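Local structure of putative periplasmic protein (Salmonella enterica subsp. enterica serovar Typhimurium, 4J32) at residues Cys22-Tyr27 / Asp35-Ala40; Glu12-Trp17 / His55-Ile60; Ala3-Tyr8 / Leu44-Gln49. The protein probably serves as the periplasmic immunity protein Tai4, binding and inhibiting the type VI secretion effector Tae4, a papain-like peptidoglycan hydrolase. One frame throughout, in Å; residues are numbered along the deposited sequence.

Interaction 1 (Cys22-Tyr27 / Asp35-Ala40); sequences CLALVY and DARATA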
loop_
_atom_site.group_PDB
_atom_site.type_symbol
_atom_site.label_atom_id
_atom_site.label_comp_id
_atom_site.label_asym_id
_atom_site.label_seq_id
_atom_site.Cartn_x
_atom_site.Cartn_y
_atom_site.Cartn_z
ATOM N N CYS B 22 -6.849 -4.026 1.932
ATOM C CA CYS B 22 -5.965 -4.504 2.998
ATOM C C CYS B 22 -5.169 -3.338 3.604
ATOM O O CYS B 22 -5.007 -3.243 4.835
ATOM C CB CYS B 22 -5.030 -5.568 2.450
ATOM S SG CYS B 22 -3.911 -6.245 3.693
ATOM N N LEU B 23 -4.702 -2.439 2.744
ATOM C CA LEU B 23 -3.955 -1.260 3.230
ATOM C C LEU B 23 -4.858 -0.380 4.114
ATOM O O LEU B 23 -4.419 0.131 5.158
ATOM C CB LEU B 23 -3.365 -0.490 2.041
ATOM C CG LEU B 23 -2.291 -1.210 1.219
ATOM C CD1 LEU B 23 -1.948 -0.410 -0.080
ATOM C CD2 LEU B 23 -1.010 -1.464 2.087
ATOM N N ALA B 24 -6.133 -0.253 3.731
ATOM C CA ALA B 24 -7.124 0.448 4.549
ATOM C C ALA B 24 -7.328 -0.208 5.910
ATOM O O ALA B 24 -7.680 0.464 6.876
ATOM C CB ALA B 24 -8.470 0.527 3.821
ATOM N N LEU B 25 -7.165 -1.533 5.974
ATOM C CA LEU B 25 -7.259 -2.224 7.257
ATOM C C LEU B 25 -6.051 -2.041 8.177
ATOM O O LEU B 25 -6.220 -1.887 9.392
ATOM C CB LEU B 25 -7.473 -3.734 7.058
ATOM C CG LEU B 25 -8.745 -4.198 6.342
ATOM C CD1 LEU B 25 -8.744 -5.735 6.223
ATOM C CD2 LEU B 25 -9.984 -3.700 7.064
ATOM N N VAL B 26 -4.849 -2.123 7.628
ATOM C CA VAL B 26 -3.650 -2.236 8.466
ATOM C C VAL B 26 -3.098 -0.913 9.007
ATOM O O VAL B 26 -2.454 -0.898 10.048
ATOM C CB VAL B 26 -2.500 -3.060 7.803
ATOM C CG1 VAL B 26 -2.985 -4.510 7.445
ATOM C CG2 VAL B 26 -1.941 -2.357 6.571
ATOM N N TYR B 27 -3.349 0.178 8.302
ATOM C CA TYR B 27 -2.762 1.467 8.670
ATOM C C TYR B 27 -3.674 2.205 9.647
ATOM O O TYR B 27 -4.893 2.117 9.520
ATOM C CB TYR B 27 -2.585 2.309 7.410
ATOM C CG TYR B 27 -1.511 1.832 6.439
ATOM C CD1 TYR B 27 -0.270 1.333 6.888
ATOM C CD2 TYR B 27 -1.732 1.927 5.074
ATOM C CE1 TYR B 27 0.717 0.936 5.967
ATOM C CE2 TYR B 27 -0.761 1.557 4.148
ATOM C CZ TYR B 27 0.453 1.047 4.593
ATOM O OH TYR B 27 1.369 0.705 3.619
ATOM N N ASP B 35 -7.813 7.277 2.266
ATOM C CA ASP B 35 -7.260 7.265 0.915
ATOM C C ASP B 35 -7.314 5.857 0.307
ATOM O O ASP B 35 -7.751 5.669 -0.842
ATOM C CB ASP B 35 -5.805 7.756 0.962
ATOM C CG ASP B 35 -5.192 7.875 -0.427
ATOM O OD1 ASP B 35 -5.094 9.021 -0.926
ATOM O OD2 ASP B 35 -4.842 6.816 -1.002
ATOM N N ALA B 36 -6.886 4.865 1.084
ATOM C CA ALA B 36 -6.955 3.477 0.662
ATOM C C ALA B 36 -8.414 3.025 0.448
ATOM O O ALA B 36 -8.692 2.324 -0.519
ATOM C CB ALA B 36 -6.205 2.561 1.654
ATOM N N ARG B 37 -9.330 3.448 1.317
ATOM C CA ARG B 37 -10.770 3.152 1.146
ATOM C C ARG B 37 -11.317 3.784 -0.131
ATOM O O ARG B 37 -12.083 3.169 -0.857
ATOM C CB ARG B 37 -11.581 3.690 2.311
ATOM C CG ARG B 37 -11.487 2.878 3.541
ATOM C CD ARG B 37 -12.390 3.537 4.588
ATOM N NE ARG B 37 -12.538 2.666 5.743
ATOM C CZ ARG B 37 -13.509 2.779 6.648
ATOM N NH1 ARG B 37 -14.420 3.741 6.549
ATOM N NH2 ARG B 37 -13.568 1.921 7.666
ATOM N N ALA B 38 -10.942 5.032 -0.385
ATOM C CA ALA B 38 -11.432 5.742 -1.584
ATOM C C ALA B 38 -10.927 5.037 -2.835
ATOM O O ALA B 38 -11.686 4.837 -3.809
ATOM C CB ALA B 38 -10.970 7.189 -1.571
ATOM N N THR B 39 -9.646 4.665 -2.804
ATOM C CA THR B 39 -9.000 3.948 -3.893
ATOM C C THR B 39 -9.700 2.598 -4.127
ATOM O O THR B 39 -10.044 2.252 -5.266
ATOM C CB THR B 39 -7.480 3.771 -3.597
ATOM O OG1 THR B 39 -6.852 5.062 -3.582
ATOM C CG2 THR B 39 -6.795 2.878 -4.654
ATOM N N ALA B 40 -9.930 1.837 -3.061
ATOM C CA ALA B 40 -10.653 0.574 -3.236
ATOM C C ALA B 40 -12.036 0.812 -3.874
ATOM O O ALA B 40 -12.446 0.058 -4.756
ATOM C CB ALA B 40 -10.782 -0.188 -1.902
HETATM O O HOH W 1 -10.667 0.540 6.688
#

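Interaction 2 (Glu12-Trp17 / His55-Ile60); sequences ELLKNW and HEIDEI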
loop_
_atom_site.group_PDB
_atom_site.type_symbol
_atom_site.label_atom_id
_atom_site.label_comp_id
_atom_site.label_asym_id
_atom_site.label_seq_id
_atom_site.Cartn_x
_atom_site.Cartn_y
_atom_site.Cartn_z
ATOM N N GLU B 12 -8.067 -8.148 -12.541
ATOM C CA GLU B 12 -7.118 -7.130 -12.101
ATOM C C GLU B 12 -7.792 -6.138 -11.161
ATOM O O GLU B 12 -7.215 -5.749 -10.140
ATOM C CB GLU B 12 -6.558 -6.372 -13.321
ATOM C CG GLU B 12 -5.526 -7.176 -14.106
ATOM C CD GLU B 12 -5.112 -6.552 -15.453
ATOM O OE1 GLU B 12 -5.827 -5.701 -16.035
ATOM O OE2 GLU B 12 -4.028 -6.945 -15.938
ATOM N N LEU B 13 -9.023 -5.749 -11.470
ATOM C CA LEU B 13 -9.762 -4.844 -10.549
ATOM C C LEU B 13 -9.918 -5.479 -9.165
ATOM O O LEU B 13 -9.783 -4.806 -8.141
ATOM C CB LEU B 13 -11.146 -4.475 -11.100
ATOM C CG LEU B 13 -11.246 -3.566 -12.323
ATOM C CD1 LEU B 13 -12.687 -3.553 -12.837
ATOM C CD2 LEU B 13 -10.786 -2.134 -11.979
ATOM N N LEU B 14 -10.224 -6.769 -9.130
ATOM C CA LEU B 14 -10.466 -7.454 -7.844
ATOM C C LEU B 14 -9.171 -7.582 -7.039
ATOM O O LEU B 14 -9.177 -7.427 -5.820
ATOM C CB LEU B 14 -11.106 -8.829 -8.073
ATOM C CG LEU B 14 -12.569 -8.730 -8.546
ATOM C CD1 LEU B 14 -13.039 -10.082 -9.101
ATOM C CD2 LEU B 14 -13.469 -8.272 -7.417
ATOM N N LYS B 15 -8.074 -7.856 -7.725
ATOM C CA LYS B 15 -6.760 -7.880 -7.077
ATOM C C LYS B 15 -6.370 -6.467 -6.595
ATOM O O LYS B 15 -5.834 -6.312 -5.507
ATOM C CB LYS B 15 -5.713 -8.450 -8.035
ATOM C CG LYS B 15 -5.903 -9.960 -8.302
ATOM C CD LYS B 15 -5.173 -10.417 -9.562
ATOM C CE LYS B 15 -5.454 -11.913 -9.841
ATOM N NZ LYS B 15 -4.667 -12.433 -10.993
ATOM N N ASN B 16 -6.704 -5.447 -7.377
ATOM C CA ASN B 16 -6.416 -4.054 -6.972
ATOM C C ASN B 16 -7.226 -3.666 -5.761
ATOM O O ASN B 16 -6.709 -3.003 -4.843
ATOM C CB ASN B 16 -6.673 -3.060 -8.115
ATOM C CG ASN B 16 -5.696 -3.197 -9.276
ATOM O OD1 ASN B 16 -4.698 -3.913 -9.214
ATOM N ND2 ASN B 16 -6.000 -2.501 -10.367
ATOM N N TRP B 17 -8.514 -4.061 -5.772
ATOM C CA TRP B 17 -9.391 -3.914 -4.620
ATOM C C TRP B 17 -8.808 -4.612 -3.399
ATOM O O TRP B 17 -8.763 -4.039 -2.316
ATOM C CB TRP B 17 -10.823 -4.435 -4.912
ATOM C CG TRP B 17 -11.801 -3.959 -3.860
ATOM C CD1 TRP B 17 -12.573 -2.842 -3.927
ATOM C CD2 TRP B 17 -12.063 -4.555 -2.584
ATOM N NE1 TRP B 17 -13.307 -2.700 -2.781
ATOM C CE2 TRP B 17 -13.014 -3.735 -1.932
ATOM C CE3 TRP B 17 -11.600 -5.716 -1.933
ATOM C CZ2 TRP B 17 -13.523 -4.028 -0.648
ATOM C CZ3 TRP B 17 -12.093 -6.006 -0.659
ATOM C CH2 TRP B 17 -13.056 -5.171 -0.027
ATOM N N HIS B 55 -16.744 -8.804 0.309
ATOM C CA HIS B 55 -16.847 -9.277 1.694
ATOM C C HIS B 55 -15.959 -10.508 1.912
ATOM O O HIS B 55 -15.337 -10.650 2.972
ATOM C CB HIS B 55 -18.291 -9.648 2.085
ATOM C CG HIS B 55 -19.271 -8.518 2.013
ATOM N ND1 HIS B 55 -20.628 -8.715 2.188
ATOM C CD2 HIS B 55 -19.109 -7.197 1.754
ATOM C CE1 HIS B 55 -21.254 -7.558 2.057
ATOM N NE2 HIS B 55 -20.360 -6.623 1.784
ATOM N N GLU B 56 -15.918 -11.409 0.925
ATOM C CA GLU B 56 -15.066 -12.603 1.057
ATOM C C GLU B 56 -13.565 -12.260 0.932
ATOM O O GLU B 56 -12.735 -12.832 1.632
ATOM C CB GLU B 56 -15.448 -13.658 0.016
ATOM C CG GLU B 56 -14.858 -15.058 0.322
ATOM C CD GLU B 56 -15.270 -15.672 1.660
ATOM O OE1 GLU B 56 -16.211 -15.190 2.351
ATOM O OE2 GLU B 56 -14.651 -16.706 2.026
ATOM N N ILE B 57 -13.223 -11.363 0.018
ATOM C CA ILE B 57 -11.850 -10.840 -0.063
ATOM C C ILE B 57 -11.431 -10.260 1.302
ATOM O O ILE B 57 -10.333 -10.540 1.800
ATOM C CB ILE B 57 -11.692 -9.803 -1.184
ATOM C CG1 ILE B 57 -11.896 -10.498 -2.534
ATOM C CG2 ILE B 57 -10.279 -9.152 -1.132
ATOM C CD1 ILE B 57 -11.978 -9.551 -3.781
ATOM N N ASP B 58 -12.316 -9.469 1.900
ATOM C CA ASP B 58 -12.101 -8.981 3.281
ATOM C C ASP B 58 -11.877 -10.091 4.306
ATOM O O ASP B 58 -10.998 -9.946 5.166
ATOM C CB ASP B 58 -13.265 -8.087 3.728
ATOM C CG ASP B 58 -13.162 -7.660 5.189
ATOM O OD1 ASP B 58 -12.340 -6.760 5.501
ATOM O OD2 ASP B 58 -13.915 -8.212 6.029
ATOM N N GLU B 59 -12.653 -11.179 4.239
ATOM C CA GLU B 59 -12.447 -12.312 5.162
ATOM C C GLU B 59 -11.017 -12.842 5.081
ATOM O O GLU B 59 -10.401 -13.187 6.112
ATOM C CB GLU B 59 -13.443 -13.457 4.886
ATOM C CG GLU B 59 -14.879 -13.147 5.282
ATOM C CD GLU B 59 -15.046 -12.967 6.783
ATOM O OE1 GLU B 59 -15.918 -12.171 7.186
ATOM O OE2 GLU B 59 -14.330 -13.632 7.553
ATOM N N ILE B 60 -10.488 -12.915 3.862
ATOM C CA ILE B 60 -9.110 -13.402 3.671
ATOM C C ILE B 60 -8.109 -12.348 4.129
ATOM O O ILE B 60 -7.124 -12.680 4.795
ATOM C CB ILE B 60 -8.832 -13.860 2.211
ATOM C CG1 ILE B 60 -9.890 -14.887 1.783
ATOM C CG2 ILE B 60 -7.394 -14.424 2.071
ATOM C CD1 ILE B 60 -9.868 -15.219 0.254
#

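Interaction 3 (Ala3-Tyr8 / Leu44-Gln49); sequences ALTTQY and LEYGKQ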
loop_
_atom_site.group_PDB
_atom_site.type_symbol
_atom_site.label_atom_id
_atom_site.label_comp_id
_atom_site.label_asym_id
_atom_site.label_seq_id
_atom_site.Cartn_x
_atom_site.Cartn_y
_atom_site.Cartn_z
ATOM N N ALA B 3 -6.533 8.466 -13.670
ATOM C CA ALA B 3 -5.812 7.233 -13.340
ATOM C C ALA B 3 -6.105 6.142 -14.358
ATOM O O ALA B 3 -6.931 6.322 -15.267
ATOM C CB ALA B 3 -6.176 6.753 -11.939
ATOM N N LEU B 4 -5.428 5.007 -14.211
ATOM C CA LEU B 4 -5.572 3.898 -15.155
ATOM C C LEU B 4 -6.768 2.998 -14.892
ATOM O O LEU B 4 -6.885 1.933 -15.510
ATOM C CB LEU B 4 -4.298 3.052 -15.178
ATOM C CG LEU B 4 -3.033 3.830 -15.534
ATOM C CD1 LEU B 4 -1.802 2.892 -15.453
ATOM C CD2 LEU B 4 -3.118 4.556 -16.881
ATOM N N THR B 5 -7.653 3.420 -13.983
ATOM C CA THR B 5 -8.707 2.553 -13.453
ATOM C C THR B 5 -9.518 1.810 -14.531
ATOM O O THR B 5 -9.816 0.634 -14.364
ATOM C CB THR B 5 -9.639 3.368 -12.522
ATOM O OG1 THR B 5 -8.825 4.267 -11.737
ATOM C CG2 THR B 5 -10.430 2.443 -11.566
ATOM N N THR B 6 -9.843 2.501 -15.622
ATOM C CA THR B 6 -10.677 1.929 -16.695
ATOM C C THR B 6 -9.963 0.902 -17.576
ATOM O O THR B 6 -10.608 0.236 -18.410
ATOM C CB THR B 6 -11.222 3.010 -17.636
ATOM O OG1 THR B 6 -10.129 3.745 -18.195
ATOM C CG2 THR B 6 -12.180 3.941 -16.880
ATOM N N GLN B 7 -8.664 0.756 -17.382
ATOM C CA GLN B 7 -7.871 -0.123 -18.234
ATOM C C GLN B 7 -7.739 -1.545 -17.676
ATOM O O GLN B 7 -7.344 -2.471 -18.410
ATOM C CB GLN B 7 -6.501 0.507 -18.521
ATOM C CG GLN B 7 -6.590 1.730 -19.442
ATOM C CD GLN B 7 -5.275 2.486 -19.585
ATOM O OE1 GLN B 7 -4.199 1.892 -19.688
ATOM N NE2 GLN B 7 -5.361 3.810 -19.594
ATOM N N TYR B 8 -8.088 -1.715 -16.406
ATOM C CA TYR B 8 -7.946 -3.005 -15.729
ATOM C C TYR B 8 -9.033 -4.003 -16.134
ATOM O O TYR B 8 -10.204 -3.637 -16.306
ATOM C CB TYR B 8 -7.942 -2.817 -14.204
ATOM C CG TYR B 8 -6.722 -2.044 -13.730
ATOM C CD1 TYR B 8 -5.444 -2.604 -13.823
ATOM C CD2 TYR B 8 -6.861 -0.768 -13.164
ATOM C CE1 TYR B 8 -4.301 -1.894 -13.402
ATOM C CE2 TYR B 8 -5.723 -0.039 -12.733
ATOM C CZ TYR B 8 -4.462 -0.619 -12.854
ATOM O OH TYR B 8 -3.351 0.085 -12.436
ATOM N N LEU B 44 -14.088 -1.112 -7.050
ATOM C CA LEU B 44 -15.453 -1.647 -6.907
ATOM C C LEU B 44 -16.420 -1.070 -7.946
ATOM O O LEU B 44 -17.263 -1.811 -8.472
ATOM C CB LEU B 44 -15.985 -1.481 -5.461
ATOM C CG LEU B 44 -17.394 -2.011 -5.138
ATOM C CD1 LEU B 44 -17.425 -2.479 -3.684
ATOM C CD2 LEU B 44 -18.430 -0.959 -5.411
ATOM N N GLU B 45 -16.310 0.231 -8.241
ATOM C CA GLU B 45 -17.201 0.887 -9.207
ATOM C C GLU B 45 -17.199 0.153 -10.543
ATOM O O GLU B 45 -18.261 -0.012 -11.171
ATOM C CB GLU B 45 -16.825 2.365 -9.428
ATOM C CG GLU B 45 -17.417 3.055 -10.696
ATOM C CD GLU B 45 -18.944 3.281 -10.655
ATOM O OE1 GLU B 45 -19.504 3.431 -9.532
ATOM O OE2 GLU B 45 -19.577 3.325 -11.743
ATOM N N TYR B 46 -16.011 -0.248 -10.991
ATOM C CA TYR B 46 -15.848 -0.838 -12.335
ATOM C C TYR B 46 -16.027 -2.358 -12.379
ATOM O O TYR B 46 -16.065 -2.969 -13.470
ATOM C CB TYR B 46 -14.497 -0.427 -12.915
ATOM C CG TYR B 46 -14.434 1.046 -13.286
ATOM C CD1 TYR B 46 -15.042 1.521 -14.452
ATOM C CD2 TYR B 46 -13.799 1.966 -12.459
ATOM C CE1 TYR B 46 -14.983 2.896 -14.806
ATOM C CE2 TYR B 46 -13.749 3.345 -12.798
ATOM C CZ TYR B 46 -14.336 3.790 -13.970
ATOM O OH TYR B 46 -14.256 5.139 -14.329
ATOM N N GLY B 47 -16.159 -2.969 -11.209
ATOM C CA GLY B 47 -16.435 -4.418 -11.139
ATOM C C GLY B 47 -17.839 -4.779 -11.602
ATOM O O GLY B 47 -18.734 -3.936 -11.621
ATOM N N LYS B 48 -18.020 -6.035 -12.018
ATOM C CA LYS B 48 -19.324 -6.554 -12.431
ATOM C C LYS B 48 -19.817 -7.593 -11.411
ATOM O O LYS B 48 -20.830 -8.278 -11.643
ATOM C CB LYS B 48 -19.236 -7.185 -13.839
ATOM C CG LYS B 48 -18.842 -6.194 -14.975
ATOM C CD LYS B 48 -19.781 -4.989 -14.989
ATOM C CE LYS B 48 -19.615 -4.111 -16.228
ATOM N NZ LYS B 48 -20.854 -3.269 -16.437
ATOM N N GLN B 49 -19.121 -7.651 -10.278
ATOM C CA GLN B 49 -19.401 -8.648 -9.234
ATOM C C GLN B 49 -20.295 -8.080 -8.152
ATOM O O GLN B 49 -20.281 -6.865 -7.875
ATOM C CB GLN B 49 -18.105 -9.171 -8.578
ATOM C CG GLN B 49 -17.167 -9.943 -9.538
ATOM C CD GLN B 49 -16.499 -9.018 -10.562
ATOM O OE1 GLN B 49 -16.024 -7.937 -10.218
ATOM N NE2 GLN B 49 -16.464 -9.445 -11.824
#

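Interaction 1 (Cys22-Tyr27 / Asp35-Ala40)
Ala-24 and Ala-36 meet where helix 10-26 and helix 30-46 run side by side. The two helices are antiparallel; the axes of the 22-26 and 35-40 segments come within 8.1 Å at an angle of 160°. Such a small separation is possible because both facing side chains are single methyl groups. The CA atoms of Ala-24 and Ala-36 lie 4.9 Å apart. The CB of Ala-36 presses against the backbone of the other helix, 3.5 Å from Ala-24 N. It also touches Ala-24 CB at 3.7 Å, while Leu-23 CB stands slightly farther off on the flank.

Arg-37 closes one side of the contact. From CB, its CG is set anti to the carbonyl carbon (chi1 -77°) and rests on Ala-24 CB at 3.8 Å. From CG the chain runs extended through CD to NE. NE donates to water 1 at 3.0 Å, and the water lies at the edge of the guanidinium, in its plane. The same water gives a weak hydrogen bond to Ala-24 O, which also accepts from Lys-33 NZ. The water therefore joins the arginine to the C-terminal turn of the first helix. At the tip, NH2 is hydrogen-bonded to 2-ethoxyethanol, probably a crystallisation additive, in a pocket that also includes Leu-25 and Lys-33.

The pair forms an antiparallel alpha-hairpin at the start of an all-helical fold. Helix 78-86 covers another side of helix 10-26, tied to it by the disulfide between Cys-22 and Cys-82. Leu-25 packs on helix 51-65. Asp-35 faces the second subunit, another copy of this protein, where its carboxylate is hydrogen-bonded to Asn-78 N and Thr-79 OG1 of that chain.

Interaction 2 (Glu12-Trp17 / His55-Ile60)
Leu-14 is the first residue of the 12-17 segment to meet the 55-60 helix. Its CD2 methyl lies 4.1 Å from Ile-57 CD1, and the two side chains cross at about a right angle. The same Ile-57 CD1 also lies 4.1 Å from Leu-14 O, so the methyl touches both side chain and backbone.

Three residues on, Trp-17 makes the broader contact. Its CG is anti to the backbone N (chi1 -165°), which carries the indole across to the second helix. The benzo edge meets the other branch of Ile-57: CZ3 is 3.7 Å from Ile-57 CG2, which lies at the ring edge and in its plane. CE3 is nearly as close to that methyl. Ile-57 thus touches Leu-14 with CD1 and Trp-17 with CG2. Trp-17 CZ3 also comes within 4.3 Å of Asp-58 N. Asp-58 OD1 is hydrogen-bonded to His-21 NE2 and forms a salt bridge with Lys-62 NZ, and the His-21 ring stacks on Trp-17.

The axes of the 12-17 and 55-60 segments pass 11.0 Å apart at 47°, a spacing that accommodates these larger side chains. The contact is buried in the helical core. Ala-40 of helix 30-46 touches Trp-17, Phe-85 of helix 78-86 packs on Ile-57, and Lys-15 and Glu-56 both touch helix 89-96.

Interaction 3 (Ala3-Tyr8 / Leu44-Gln49)
The ring of Tyr-46 meets the methyl groups of two successive threonines, Thr-5 and Thr-6, obliquely. Thr-5 CG2 lies 3.5 Å from Tyr-46 CD2 and nearly as close to CE2, so it meets the CD2-CE2 bond. Thr-6 CG2 sits farther out, 3.5 Å from Tyr-46 OH and 3.6 Å from CZ. The Thr-5 side chain crosses the tyrosine at about a right angle.

The first torsions of the threonines differ. In Thr-5, OG1 lies beside the backbone N (chi1 -40°), which leaves CG2 anti to that N. In Thr-6, CG2 is anti to the carbonyl carbon, with OG1 between N and C (chi1 57°). With these torsions both methyls reach the ring, Thr-5 CG2 at CD2 and CE2, Thr-6 CG2 at the hydroxyl end.

The contact joins the N-terminal segment that precedes helix 10-26 to the C-terminal end of helix 30-46 in this all-helical immunity protein. The segment makes a turn in which Gln-7 N donates to Leu-4 O at 2.8 Å. After Tyr-46 the chain leaves the helix through Gly-47, and Gln-10 bonds to Tyr-46 O and Lys-48 N. Glu-45 CG lies above one face of the Tyr-46 ring, offset toward its rim.

The hydroxyls of Thr-5 and Tyr-46 are held by the putative cytoplasmic protein of this toxin-inhibitor complex: Ser-134 O of that chain accepts from Thr-5 OG1, and Arg-137 NE of that chain is hydrogen-bonded to Tyr-46 OH. Tyr-8 OH turns instead to Asp-84 of the second copy of this protein.

Interactions 1 and 2 share helix 10-26, and their centres are about 12 Å apart. They touch where Ala-40 O comes 3.0 Å from Trp-17 CD1, and where Leu-25 CD1 packs 3.8 Å from Asp-58 OD1. Interactions 1 and 3 share helix 30-46, with centres about 16 Å apart. Interactions 2 and 3, about 13 Å apart between centres, touch at Asn-16 ND2 and Tyr-8 CD2 (3.4 Å) and at Leu-13 CD1 and Tyr-46 O (3.5 Å). Two of the three 2-ethoxyethanol pocket residues lie in interaction 1; Asn-16 of interaction 2 is also hydrogen-bonded to a 2-ethoxyethanol. Each interaction reaches the putative cytoplasmic protein, interaction 3 with the most residues.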